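PDB 2RHM: putative kinase from Chloroflexus aurantiacus, which is of unproven function but probably binds a nucleoside triphosphate and transfers phosphate as a kinase of the P-loop fold. Local coordinates for residues B[120-125]-B[142-147]; B[19-24]-B[107-112]; B[42-47]-B[53-58]. All coordinates share one frame; numbering follows the deposited sequence.

Interaction 1 (B[120-125]-B[142-147]); sequences ERILSR and ADLELV. With BEZ (benzoic acid), chain G.
Ile122 meets Val147 tip to tip: its CD1 lies 3.8 Å from Val147 CG2, with the other valine methyl hardly farther away. The ethyl branch of Ile122 folds beside the backbone N (chi1 -74°) and then runs straight out to this partner. CG2, with CB and CG1 behind it, packs on the ring of the bound benzoic acid, Ile122 CG2 coming 3.7 Å from the para carbon C4; more loosely, CG2 also meets Leu144 CD2. One isoleucine therefore serves both the helix pair and the apolar end of the ligand. The next residue, Leu123, stands nearer solvent; its CD2 sits 3.8 Å from CD1 of Leu144, the two side chains passing at a slant. Arg125 faces the ligand rather than the other helix. Its extended chain carries NH1 to within 3.0 Å of benzoic acid O1, a somewhat bent hydrogen bond (N-H...O 149°) made from the guanidinium edge, while Arg121 CB lies by one face of that group, toward the rim. The pocket thus pairs an arginine with the carboxyl end and aliphatic carbon with the ring. The segments run at 140° with their axes 11.2 Å apart, so only the ends of Ile122, Leu123, Leu144 and Val147 bridge them. Helix 141-149 lies against helix 115-127, where Leu118 and Val119 extend the apolar seam, and Ala15, in the loop after strand 6-12, touches Ile122 and Arg125.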
ATOM      1  N   GLU B 120       0.516 -30.563  -6.368  1.00 30.90           N
ATOM      2  CA  GLU B 120      -0.426 -30.922  -5.297  1.00 30.95           C
ATOM      3  C   GLU B 120      -1.033 -29.688  -4.619  1.00 32.18           C
ATOM      4  O   GLU B 120      -2.246 -29.635  -4.390  1.00 31.30           O
ATOM      5  CB  GLU B 120       0.259 -31.793  -4.244  1.00 30.42           C
ATOM      6  N   ARG B 121      -0.193 -28.688  -4.322  1.00 30.34           N
ATOM      7  CA  ARG B 121      -0.636 -27.485  -3.635  1.00 30.97           C
ATOM      8  C   ARG B 121      -1.553 -26.636  -4.482  1.00 33.35           C
ATOM      9  O   ARG B 121      -2.588 -26.163  -4.013  1.00 35.19           O
ATOM     10  CB  ARG B 121       0.560 -26.629  -3.224  1.00 32.03           C
ATOM     11  CG  ARG B 121       1.340 -27.201  -2.100  1.00 28.70           C
ATOM     12  CD  ARG B 121       2.588 -26.391  -1.812  1.00 30.04           C
ATOM     13  NE  ARG B 121       3.358 -27.055  -0.769  1.00 28.91           N
ATOM     14  CZ  ARG B 121       4.603 -26.756  -0.430  1.00 32.56           C
ATOM     15  NH1 ARG B 121       5.260 -25.780  -1.049  1.00 28.96           N
ATOM     16  NH2 ARG B 121       5.194 -27.444   0.537  1.00 27.69           N
ATOM     17  N   ILE B 122      -1.161 -26.424  -5.732  1.00 34.95           N
ATOM     18  CA  ILE B 122      -1.960 -25.629  -6.649  1.00 35.37           C
ATOM     19  C   ILE B 122      -3.366 -26.211  -6.735  1.00 38.15           C
ATOM     20  O   ILE B 122      -4.357 -25.493  -6.580  1.00 41.18           O
ATOM     21  CB  ILE B 122      -1.299 -25.573  -8.043  1.00 35.69           C
ATOM     22  CG1 ILE B 122      -0.093 -24.642  -7.994  1.00 36.17           C
ATOM     23  CG2 ILE B 122      -2.279 -25.082  -9.105  1.00 34.77           C
ATOM     24  CD1 ILE B 122       0.721 -24.648  -9.246  1.00 37.73           C
ATOM     25  N   LEU B 123      -3.442 -27.517  -6.944  1.00 39.01           N
ATOM     26  CA  LEU B 123      -4.721 -28.209  -7.082  1.00 40.87           C
ATOM     27  C   LEU B 123      -5.586 -28.137  -5.825  1.00 41.96           C
ATOM     28  O   LEU B 123      -6.763 -27.778  -5.907  1.00 43.57           O
ATOM     29  CB  LEU B 123      -4.493 -29.671  -7.470  1.00 40.83           C
ATOM     30  CG  LEU B 123      -3.988 -29.933  -8.890  1.00 42.24           C
ATOM     31  CD1 LEU B 123      -3.653 -31.403  -9.068  1.00 38.71           C
ATOM     32  CD2 LEU B 123      -5.015 -29.489  -9.926  1.00 45.76           C
ATOM     33  N   SER B 124      -5.010 -28.479  -4.675  1.00 41.46           N
ATOM     34  CA  SER B 124      -5.750 -28.465  -3.412  1.00 42.68           C
ATOM     35  C   SER B 124      -6.210 -27.057  -3.017  1.00 42.96           C
ATOM     36  O   SER B 124      -7.320 -26.886  -2.528  1.00 43.10           O
ATOM     37  CB  SER B 124      -4.915 -29.083  -2.289  1.00 41.45           C
ATOM     38  OG  SER B 124      -3.758 -28.316  -2.020  1.00 48.45           O
ATOM     39  N   ARG B 125      -5.362 -26.053  -3.228  1.00 43.50           N
ATOM     40  CA  ARG B 125      -5.722 -24.671  -2.891  1.00 45.43           C
ATOM     41  C   ARG B 125      -6.902 -24.174  -3.716  1.00 47.63           C
ATOM     42  O   ARG B 125      -7.753 -23.449  -3.212  1.00 49.14           O
ATOM     43  CB  ARG B 125      -4.516 -23.739  -3.047  1.00 44.70           C
ATOM     44  CG  ARG B 125      -3.494 -23.947  -1.951  1.00 42.71           C
ATOM     45  CD  ARG B 125      -2.175 -23.221  -2.179  1.00 43.73           C
ATOM     46  NE  ARG B 125      -1.205 -23.648  -1.169  1.00 44.35           N
ATOM     47  CZ  ARG B 125      -0.012 -23.096  -0.952  1.00 46.45           C
ATOM     48  NH1 ARG B 125       0.405 -22.057  -1.668  1.00 41.80           N
ATOM     49  NH2 ARG B 125       0.763 -23.581   0.010  1.00 46.89           N
ATOM     50  N   ALA B 142      -1.634 -29.005 -19.279  1.00 33.31           N
ATOM     51  CA  ALA B 142      -0.406 -28.410 -19.796  1.00 34.11           C
ATOM     52  C   ALA B 142       0.208 -27.483 -18.754  1.00 34.62           C
ATOM     53  O   ALA B 142       1.404 -27.537 -18.494  1.00 34.04           O
ATOM     54  CB  ALA B 142      -0.676 -27.653 -21.070  1.00 35.21           C
ATOM     55  N   ASP B 143      -0.623 -26.634 -18.158  1.00 35.70           N
ATOM     56  CA  ASP B 143      -0.172 -25.721 -17.104  1.00 36.15           C
ATOM     57  C   ASP B 143       0.526 -26.478 -15.978  1.00 35.22           C
ATOM     58  O   ASP B 143       1.611 -26.097 -15.537  1.00 35.42           O
ATOM     59  CB  ASP B 143      -1.358 -24.938 -16.532  1.00 37.06           C
ATOM     60  CG  ASP B 143      -1.889 -23.884 -17.490  1.00 41.06           C
ATOM     61  OD1 ASP B 143      -1.073 -23.127 -18.056  1.00 44.70           O
ATOM     62  OD2 ASP B 143      -3.126 -23.788 -17.645  1.00 46.64           O
ATOM     63  N   LEU B 144      -0.089 -27.565 -15.526  1.00 34.87           N
ATOM     64  CA  LEU B 144       0.493 -28.372 -14.455  1.00 34.56           C
ATOM     65  C   LEU B 144       1.798 -29.072 -14.865  1.00 32.55           C
ATOM     66  O   LEU B 144       2.697 -29.204 -14.041  1.00 33.37           O
ATOM     67  CB  LEU B 144      -0.534 -29.372 -13.932  1.00 34.84           C
ATOM     68  CG  LEU B 144      -1.760 -28.696 -13.300  1.00 38.72           C
ATOM     69  CD1 LEU B 144      -2.876 -29.702 -13.117  1.00 40.70           C
ATOM     70  CD2 LEU B 144      -1.417 -28.028 -11.981  1.00 40.40           C
ATOM     71  N   GLU B 145       1.923 -29.506 -16.120  1.00 31.95           N
ATOM     72  CA  GLU B 145       3.192 -30.104 -16.568  1.00 32.33           C
ATOM     73  C   GLU B 145       4.273 -29.014 -16.658  1.00 31.82           C
ATOM     74  O   GLU B 145       5.436 -29.268 -16.378  1.00 31.05           O
ATOM     75  CB  GLU B 145       3.052 -30.844 -17.900  1.00 31.86           C
ATOM     76  CG  GLU B 145       4.264 -31.699 -18.244  1.00 36.27           C
ATOM     77  N   LEU B 146       3.884 -27.799 -17.044  1.00 33.54           N
ATOM     78  CA  LEU B 146       4.823 -26.666 -17.020  1.00 33.20           C
ATOM     79  C   LEU B 146       5.264 -26.367 -15.579  1.00 32.48           C
ATOM     80  O   LEU B 146       6.434 -26.137 -15.315  1.00 33.73           O
ATOM     81  CB  LEU B 146       4.202 -25.413 -17.661  1.00 34.74           C
ATOM     82  CG  LEU B 146       3.937 -25.468 -19.174  1.00 34.73           C
ATOM     83  CD1 LEU B 146       3.044 -24.320 -19.610  1.00 38.99           C
ATOM     84  CD2 LEU B 146       5.232 -25.461 -19.951  1.00 37.39           C
ATOM     85  N   VAL B 147       4.321 -26.369 -14.644  1.00 31.02           N
ATOM     86  CA  VAL B 147       4.648 -26.194 -13.232  1.00 31.48           C
ATOM     87  C   VAL B 147       5.640 -27.253 -12.774  1.00 32.39           C
ATOM     88  O   VAL B 147       6.618 -26.956 -12.073  1.00 33.19           O
ATOM     89  CB  VAL B 147       3.383 -26.278 -12.353  1.00 29.99           C
ATOM     90  CG1 VAL B 147       3.735 -26.536 -10.885  1.00 30.02           C
ATOM     91  CG2 VAL B 147       2.559 -25.002 -12.506  1.00 33.14           C
TER
HETATM   92  C   BEZ G 194      -0.588 -19.671  -4.625  1.00 44.00           C
HETATM   93  O1  BEZ G 194      -0.849 -20.039  -3.455  1.00 45.67           O
HETATM   94  O2  BEZ G 194       0.229 -18.731  -4.824  1.00 43.66           O
HETATM   95  C1  BEZ G 194      -1.251 -20.357  -5.777  1.00 41.46           C
HETATM   96  C2  BEZ G 194      -2.144 -21.398  -5.536  1.00 39.34           C
HETATM   97  C3  BEZ G 194      -2.760 -22.027  -6.608  1.00 41.76           C
HETATM   98  C4  BEZ G 194      -2.479 -21.621  -7.910  1.00 43.63           C
HETATM   99  C5  BEZ G 194      -1.574 -20.584  -8.142  1.00 43.26           C
HETATM  100  C6  BEZ G 194      -0.963 -19.942  -7.074  1.00 40.40           C

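Interaction 2 (B[19-24]-B[107-112]); sequences TTLSQA and IQIRCV
Leu21 pushes its forked end toward strand 107-112 and divides it between two residues. CD1 lies 4.0 Å from Cys111 SG, while CD2 lies 4.0 Å from Ile109 CD1, and both methyls also rest against Ile109 CG2, which is 4.1 Å from Leu21 CD2. The leucine and the isoleucine run across one another at an angle, so the leucine fork is set over both branches of Ile109 rather than against one methyl. With CG anti to the backbone N (chi1 -173°), the leucine chain stands out from helix 19-24 far enough to span backbones whose nearest CA atoms, those of Leu21 and Cys111, are 8.5 Å apart. Ile109 and Cys111 are two residues apart on an extended strand and so present their side chains to the same face of the sheet; Arg110 between them points the other way and bonds through NE to Thr164. The contact is wholly apolar and buried, and on the helix side Leu21 alone makes it. Val10 of the adjacent strand 6-12 also touches Leu21, and Val182 of helix 175-187 touches Ile109. Thr19, two residues before Leu21, belongs to a sequence consistent with a Walker A motif. The arrangement is that of a P-loop NTPase core, in which the helix following the phosphate-binding loop packs on the central parallel sheet.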
ATOM      1  N   THR B  19       4.116 -17.135   0.531  1.00 23.45           N
ATOM      2  CA  THR B  19       3.070 -16.434   1.261  1.00 25.97           C
ATOM      3  C   THR B  19       3.223 -16.682   2.761  1.00 25.86           C
ATOM      4  O   THR B  19       3.338 -15.751   3.567  1.00 26.13           O
ATOM      5  CB  THR B  19       1.669 -16.878   0.823  1.00 27.30           C
ATOM      6  OG1 THR B  19       1.549 -16.709  -0.585  1.00 27.79           O
ATOM      7  CG2 THR B  19       0.642 -16.072   1.529  1.00 24.71           C
ATOM      8  N   THR B  20       3.273 -17.947   3.146  1.00 28.00           N
ATOM      9  CA  THR B  20       3.381 -18.288   4.567  1.00 28.77           C
ATOM     10  C   THR B  20       4.647 -17.733   5.199  1.00 27.21           C
ATOM     11  O   THR B  20       4.609 -17.180   6.297  1.00 26.52           O
ATOM     12  CB  THR B  20       3.357 -19.811   4.744  1.00 30.39           C
ATOM     13  OG1 THR B  20       2.065 -20.281   4.349  1.00 34.01           O
ATOM     14  CG2 THR B  20       3.611 -20.204   6.211  1.00 32.40           C
ATOM     15  N   LEU B  21       5.753 -17.897   4.490  1.00 26.56           N
ATOM     16  CA  LEU B  21       7.044 -17.434   4.937  1.00 23.98           C
ATOM     17  C   LEU B  21       7.103 -15.917   5.111  1.00 23.36           C
ATOM     18  O   LEU B  21       7.582 -15.418   6.130  1.00 24.33           O
ATOM     19  CB  LEU B  21       8.131 -17.929   3.995  1.00 25.13           C
ATOM     20  CG  LEU B  21       9.566 -17.647   4.446  1.00 30.87           C
ATOM     21  CD1 LEU B  21      10.520 -18.700   3.907  1.00 32.56           C
ATOM     22  CD2 LEU B  21      10.064 -16.231   4.090  1.00 34.69           C
ATOM     23  N   SER B  22       6.580 -15.177   4.137  1.00 23.30           N
ATOM     24  CA  SER B  22       6.584 -13.725   4.245  1.00 22.90           C
ATOM     25  C   SER B  22       5.714 -13.260   5.427  1.00 23.60           C
ATOM     26  O   SER B  22       6.067 -12.323   6.151  1.00 24.11           O
ATOM     27  CB  SER B  22       6.128 -13.094   2.935  1.00 24.31           C
ATOM     28  OG  SER B  22       4.775 -13.382   2.694  1.00 23.07           O
ATOM     29  N   GLN B  23       4.602 -13.945   5.660  1.00 25.44           N
ATOM     30  CA  GLN B  23       3.730 -13.611   6.787  1.00 28.12           C
ATOM     31  C   GLN B  23       4.413 -13.891   8.143  1.00 25.98           C
ATOM     32  O   GLN B  23       4.282 -13.111   9.106  1.00 26.33           O
ATOM     33  CB  GLN B  23       2.393 -14.336   6.638  1.00 27.76           C
ATOM     34  CG  GLN B  23       1.547 -13.806   5.453  1.00 29.90           C
ATOM     35  CD  GLN B  23       0.255 -14.600   5.200  1.00 33.57           C
ATOM     36  OE1 GLN B  23       0.068 -15.708   5.716  1.00 38.93           O
ATOM     37  NE2 GLN B  23      -0.631 -14.031   4.386  1.00 30.15           N
ATOM     38  N   ALA B  24       5.134 -15.005   8.218  1.00 26.16           N
ATOM     39  CA  ALA B  24       5.936 -15.349   9.387  1.00 27.33           C
ATOM     40  C   ALA B  24       7.045 -14.321   9.649  1.00 25.76           C
ATOM     41  O   ALA B  24       7.376 -14.042  10.804  1.00 26.41           O
ATOM     42  CB  ALA B  24       6.568 -16.737   9.213  1.00 27.64           C
ATOM     43  N   ILE B 107      17.613  -7.630   1.238  1.00 21.66           N
ATOM     44  CA  ILE B 107      17.796  -8.954   1.814  1.00 22.89           C
ATOM     45  C   ILE B 107      16.787  -9.808   1.056  1.00 24.34           C
ATOM     46  O   ILE B 107      15.629  -9.433   0.967  1.00 25.24           O
ATOM     47  CB  ILE B 107      17.478  -8.988   3.305  1.00 24.28           C
ATOM     48  CG1 ILE B 107      18.420  -8.043   4.076  1.00 29.66           C
ATOM     49  CG2 ILE B 107      17.615 -10.439   3.829  1.00 26.50           C
ATOM     50  CD1 ILE B 107      18.031  -7.862   5.534  1.00 34.13           C
ATOM     51  N   GLN B 108      17.208 -10.935   0.497  1.00 21.16           N
ATOM     52  CA  GLN B 108      16.333 -11.710  -0.370  1.00 21.08           C
ATOM     53  C   GLN B 108      16.195 -13.159   0.067  1.00 21.61           C
ATOM     54  O   GLN B 108      17.186 -13.807   0.441  1.00 22.63           O
ATOM     55  CB  GLN B 108      16.812 -11.642  -1.833  1.00 23.23           C
ATOM     56  CG  GLN B 108      15.822 -12.238  -2.835  1.00 25.78           C
ATOM     57  CD  GLN B 108      16.196 -11.992  -4.312  1.00 23.16           C
ATOM     58  OE1 GLN B 108      15.431 -12.355  -5.207  1.00 24.45           O
ATOM     59  NE2 GLN B 108      17.353 -11.372  -4.563  1.00 23.58           N
ATOM     60  N   ILE B 109      14.949 -13.609   0.118  1.00 23.45           N
ATOM     61  CA  ILE B 109      14.615 -15.012   0.402  1.00 22.12           C
ATOM     62  C   ILE B 109      13.855 -15.581  -0.790  1.00 23.32           C
ATOM     63  O   ILE B 109      12.830 -15.024  -1.231  1.00 24.83           O
ATOM     64  CB  ILE B 109      13.779 -15.177   1.676  1.00 24.27           C
ATOM     65  CG1 ILE B 109      14.493 -14.544   2.859  1.00 27.12           C
ATOM     66  CG2 ILE B 109      13.528 -16.660   1.953  1.00 24.79           C
ATOM     67  CD1 ILE B 109      13.746 -14.616   4.106  1.00 34.88           C
ATOM     68  N   ARG B 110      14.394 -16.662  -1.342  1.00 22.66           N
ATOM     69  CA  ARG B 110      13.797 -17.329  -2.474  1.00 22.99           C
ATOM     70  C   ARG B 110      13.242 -18.668  -2.017  1.00 25.12           C
ATOM     71  O   ARG B 110      13.949 -19.470  -1.420  1.00 25.78           O
ATOM     72  CB  ARG B 110      14.794 -17.552  -3.607  1.00 25.38           C
ATOM     73  CG  ARG B 110      14.186 -18.423  -4.687  1.00 31.51           C
ATOM     74  CD  ARG B 110      15.123 -18.738  -5.791  1.00 27.78           C
ATOM     75  NE  ARG B 110      16.300 -19.481  -5.349  1.00 29.72           N
ATOM     76  CZ  ARG B 110      17.131 -20.093  -6.179  1.00 28.22           C
ATOM     77  NH1 ARG B 110      16.902 -20.070  -7.479  1.00 26.06           N
ATOM     78  NH2 ARG B 110      18.187 -20.749  -5.712  1.00 33.82           N
ATOM     79  N   CYS B 111      11.958 -18.889  -2.271  1.00 24.40           N
ATOM     80  CA  CYS B 111      11.335 -20.151  -1.931  1.00 25.84           C
ATOM     81  C   CYS B 111      11.298 -21.042  -3.145  1.00 24.68           C
ATOM     82  O   CYS B 111      11.078 -20.562  -4.241  1.00 24.18           O
ATOM     83  CB  CYS B 111       9.913 -19.920  -1.441  1.00 25.68           C
ATOM     84  SG  CYS B 111       9.850 -18.896   0.018  1.00 29.50           S
ATOM     85  N   VAL B 112      11.510 -22.339  -2.935  1.00 24.04           N
ATOM     86  CA  VAL B 112      11.502 -23.313  -4.010  1.00 24.13           C
ATOM     87  C   VAL B 112      10.828 -24.592  -3.489  1.00 24.00           C
ATOM     88  O   VAL B 112      10.697 -24.782  -2.288  1.00 23.29           O
ATOM     89  CB  VAL B 112      12.949 -23.629  -4.506  1.00 26.97           C
ATOM     90  CG1 VAL B 112      13.647 -22.366  -5.052  1.00 23.86           C
ATOM     91  CG2 VAL B 112      13.781 -24.267  -3.402  1.00 28.49           C
TER

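Interaction 3 (B[42-47]-B[53-58]); sequences VMFDGL and EWSRRV
Phe44 points the outer end of its ring at Trp54, Ser55 and Val58, and loses more surface to the contact than any other residue. Its CE1 is 3.9 Å from Val58 CG1, with Val58 CB and CG2 also near, and CZ is 3.9 Å from Ser55 OG, which comes to the ring edge. Phe44 and Trp54 run alongside one another, pointing opposite ways, with CE1 of Phe44 4.1 Å from CD1 of Trp54. Val58 is the second hub. Its CG1, anti to the backbone N (chi1 167°), is also 3.8 Å from CB of the selenomethionine at Met43; within its own helix, Val58 CG2 lies by one face of the Trp54 indole, toward the rim and 3.5 Å above the plane. The indole meets Leu47 CB with its edge, at CZ2. Replacing the phenylalanine, an alanine here would probably open a gap beside Val58 CG1 and Ser55 and take away the ring that lies next to Trp54 CD1. Beyond the segments, the Phe44 ring meets His135 edge-to-face, and Trp54 packs on Trp54 of the second subunit. Across the helices, which cross at 119°, the contact is thus mostly carbon against carbon, while its polar groups are met by others: Trp54 NE1 bonds Gly48 O and Ser55 OG bonds His135 O, so the buried Ser55 hydroxyl probably pays little.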
ATOM      1  N   VAL B  42      -7.661  -7.383  -3.191  1.00 24.24           N
ATOM      2  CA  VAL B  42      -8.352  -6.143  -2.849  1.00 23.71           C
ATOM      3  C   VAL B  42      -8.968  -5.575  -4.141  1.00 24.06           C
ATOM      4  O   VAL B  42     -10.121  -5.164  -4.155  1.00 22.81           O
ATOM      5  CB  VAL B  42      -7.406  -5.111  -2.202  1.00 25.43           C
ATOM      6  CG1 VAL B  42      -8.107  -3.793  -2.023  1.00 27.43           C
ATOM      7  CG2 VAL B  42      -6.892  -5.624  -0.852  1.00 23.65           C
HETATM    8  N   MSE B  43      -8.213  -5.586  -5.237  1.00 23.86           N
HETATM    9  CA  MSE B  43      -8.746  -5.098  -6.495  1.00 26.08           C
HETATM   10  C   MSE B  43      -9.877  -5.943  -7.069  1.00 25.20           C
HETATM   11  O   MSE B  43     -10.825  -5.385  -7.613  1.00 25.24           O
HETATM   12  CB  MSE B  43      -7.641  -4.887  -7.518  1.00 27.27           C
HETATM   13  CG  MSE B  43      -6.920  -3.599  -7.241  1.00 28.46           C
HETATM   14 SE   MSE B  43      -5.581  -3.177  -8.602  0.75 33.82          SE
HETATM   15  CE  MSE B  43      -4.628  -4.084  -8.051  1.00 10.12           C
ATOM     16  N   PHE B  44      -9.782  -7.265  -6.973  1.00 23.31           N
ATOM     17  CA  PHE B  44     -10.858  -8.118  -7.480  1.00 23.46           C
ATOM     18  C   PHE B  44     -12.137  -7.851  -6.682  1.00 23.35           C
ATOM     19  O   PHE B  44     -13.240  -7.816  -7.233  1.00 23.51           O
ATOM     20  CB  PHE B  44     -10.498  -9.601  -7.351  1.00 22.80           C
ATOM     21  CG  PHE B  44      -9.409 -10.090  -8.278  1.00 23.37           C
ATOM     22  CD1 PHE B  44      -9.329  -9.693  -9.600  1.00 24.45           C
ATOM     23  CD2 PHE B  44      -8.489 -11.029  -7.823  1.00 23.85           C
ATOM     24  CE1 PHE B  44      -8.340 -10.197 -10.432  1.00 24.37           C
ATOM     25  CE2 PHE B  44      -7.502 -11.525  -8.652  1.00 22.72           C
ATOM     26  CZ  PHE B  44      -7.420 -11.117  -9.947  1.00 22.46           C
ATOM     27  N   ASP B  45     -11.994  -7.669  -5.375  1.00 23.15           N
ATOM     28  CA  ASP B  45     -13.162  -7.358  -4.530  1.00 24.30           C
ATOM     29  C   ASP B  45     -13.798  -5.995  -4.843  1.00 25.95           C
ATOM     30  O   ASP B  45     -15.015  -5.859  -4.831  1.00 26.59           O
ATOM     31  CB  ASP B  45     -12.802  -7.476  -3.048  1.00 23.55           C
ATOM     32  CG  ASP B  45     -12.524  -8.918  -2.616  1.00 27.73           C
ATOM     33  OD1 ASP B  45     -12.797  -9.884  -3.369  1.00 36.34           O
ATOM     34  OD2 ASP B  45     -12.023  -9.096  -1.502  1.00 32.01           O
ATOM     35  N   GLY B  46     -12.987  -4.994  -5.147  1.00 25.21           N
ATOM     36  CA  GLY B  46     -13.504  -3.673  -5.454  1.00 26.24           C
ATOM     37  C   GLY B  46     -13.971  -3.463  -6.886  1.00 26.99           C
ATOM     38  O   GLY B  46     -14.885  -2.674  -7.117  1.00 30.11           O
ATOM     39  N   LEU B  47     -13.349  -4.146  -7.845  1.00 27.60           N
ATOM     40  CA  LEU B  47     -13.654  -3.954  -9.274  1.00 27.57           C
ATOM     41  C   LEU B  47     -14.253  -5.161  -9.981  1.00 26.94           C
ATOM     42  O   LEU B  47     -14.704  -5.050 -11.120  1.00 28.79           O
ATOM     43  CB  LEU B  47     -12.381  -3.601 -10.017  1.00 27.70           C
ATOM     44  CG  LEU B  47     -11.578  -2.426  -9.469  1.00 29.32           C
ATOM     45  CD1 LEU B  47     -10.221  -2.452 -10.105  1.00 30.55           C
ATOM     46  CD2 LEU B  47     -12.305  -1.106  -9.684  1.00 32.31           C
ATOM     47  N   GLU B  53      -6.991 -12.834 -18.569  1.00 28.78           N
ATOM     48  CA  GLU B  53      -6.462 -11.557 -19.091  1.00 30.37           C
ATOM     49  C   GLU B  53      -6.703 -10.429 -18.088  1.00 28.72           C
ATOM     50  O   GLU B  53      -5.830  -9.596 -17.866  1.00 25.84           O
ATOM     51  CB  GLU B  53      -7.077 -11.214 -20.463  1.00 30.99           C
ATOM     52  CG  GLU B  53      -6.626  -9.858 -21.062  1.00 33.68           C
ATOM     53  CD  GLU B  53      -7.180  -9.608 -22.471  1.00 39.47           C
ATOM     54  OE1 GLU B  53      -6.617 -10.156 -23.451  1.00 47.53           O
ATOM     55  OE2 GLU B  53      -8.179  -8.854 -22.598  1.00 52.41           O
ATOM     56  N   TRP B  54      -7.865 -10.431 -17.446  1.00 25.43           N
ATOM     57  CA  TRP B  54      -8.177  -9.428 -16.431  1.00 24.33           C
ATOM     58  C   TRP B  54      -7.266  -9.624 -15.209  1.00 23.87           C
ATOM     59  O   TRP B  54      -6.739  -8.661 -14.640  1.00 22.42           O
ATOM     60  CB  TRP B  54      -9.652  -9.503 -16.040  1.00 24.94           C
ATOM     61  CG  TRP B  54     -10.019  -8.537 -14.990  1.00 24.23           C
ATOM     62  CD1 TRP B  54     -10.362  -8.822 -13.702  1.00 26.75           C
ATOM     63  CD2 TRP B  54     -10.045  -7.112 -15.105  1.00 27.99           C
ATOM     64  NE1 TRP B  54     -10.631  -7.666 -13.018  1.00 22.69           N
ATOM     65  CE2 TRP B  54     -10.450  -6.602 -13.853  1.00 26.20           C
ATOM     66  CE3 TRP B  54      -9.798  -6.219 -16.152  1.00 30.66           C
ATOM     67  CZ2 TRP B  54     -10.587  -5.236 -13.608  1.00 27.76           C
ATOM     68  CZ3 TRP B  54      -9.944  -4.867 -15.916  1.00 28.90           C
ATOM     69  CH2 TRP B  54     -10.313  -4.388 -14.645  1.00 30.76           C
ATOM     70  N   SER B  55      -7.068 -10.887 -14.831  1.00 22.56           N
ATOM     71  CA  SER B  55      -6.157 -11.239 -13.734  1.00 20.90           C
ATOM     72  C   SER B  55      -4.745 -10.713 -14.004  1.00 22.99           C
ATOM     73  O   SER B  55      -4.092 -10.183 -13.109  1.00 22.76           O
ATOM     74  CB  SER B  55      -6.157 -12.751 -13.518  1.00 19.96           C
ATOM     75  OG  SER B  55      -5.231 -13.147 -12.516  1.00 21.52           O
ATOM     76  N   ARG B  56      -4.284 -10.852 -15.248  1.00 23.58           N
ATOM     77  CA  ARG B  56      -2.969 -10.372 -15.639  1.00 24.57           C
ATOM     78  C   ARG B  56      -2.874  -8.867 -15.556  1.00 24.96           C
ATOM     79  O   ARG B  56      -1.849  -8.332 -15.118  1.00 27.28           O
ATOM     80  CB  ARG B  56      -2.614 -10.828 -17.058  1.00 26.56           C
ATOM     81  CG  ARG B  56      -2.371 -12.300 -17.173  1.00 30.57           C
ATOM     82  CD  ARG B  56      -2.046 -12.691 -18.605  1.00 35.66           C
ATOM     83  N   ARG B  57      -3.924  -8.182 -15.990  1.00 24.87           N
ATOM     84  CA  ARG B  57      -3.935  -6.713 -15.955  1.00 25.27           C
ATOM     85  C   ARG B  57      -3.994  -6.231 -14.512  1.00 25.17           C
ATOM     86  O   ARG B  57      -3.329  -5.280 -14.143  1.00 24.91           O
ATOM     87  CB  ARG B  57      -5.121  -6.148 -16.723  1.00 24.66           C
ATOM     88  CG  ARG B  57      -5.125  -6.429 -18.227  1.00 21.76           C
ATOM     89  CD  ARG B  57      -6.471  -6.170 -18.816  1.00 23.67           C
ATOM     90  NE  ARG B  57      -6.841  -4.771 -18.698  1.00 23.21           N
ATOM     91  CZ  ARG B  57      -8.043  -4.285 -18.994  1.00 23.67           C
ATOM     92  NH1 ARG B  57      -9.023  -5.079 -19.417  1.00 28.07           N
ATOM     93  NH2 ARG B  57      -8.272  -2.995 -18.836  1.00 28.95           N
ATOM     94  N   VAL B  58      -4.810  -6.887 -13.692  1.00 23.22           N
ATOM     95  CA  VAL B  58      -4.866  -6.539 -12.276  1.00 21.08           C
ATOM     96  C   VAL B  58      -3.521  -6.822 -11.604  1.00 22.91           C
ATOM     97  O   VAL B  58      -3.086  -6.060 -10.744  1.00 23.89           O
ATOM     98  CB  VAL B  58      -6.006  -7.287 -11.564  1.00 22.08           C
ATOM     99  CG1 VAL B  58      -5.886  -7.198 -10.047  1.00 22.43           C
ATOM    100  CG2 VAL B  58      -7.349  -6.750 -12.045  1.00 21.03           C
TER

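Overall arrangement
From the N terminus, interaction 2 opens first, on helix 18-29, and closes at segment 107-112 after 82 intervening residues, tying that helix to an inner strand of the parallel sheet. Nested inside this long loop, interaction 3 closes a short link, 48-51, between helices 36-47 and 52-75, at the border with the second subunit. Interaction 1 follows in series: segments 120-125 and 142-147, 16 residues apart, join helix 115-127, next after strand 105-112, to helix 141-149. None of the three cross. Their centres lie 20 to 24 Å apart and none touch, so core, subunit border and ligand pocket are tied separately within one P-loop domain.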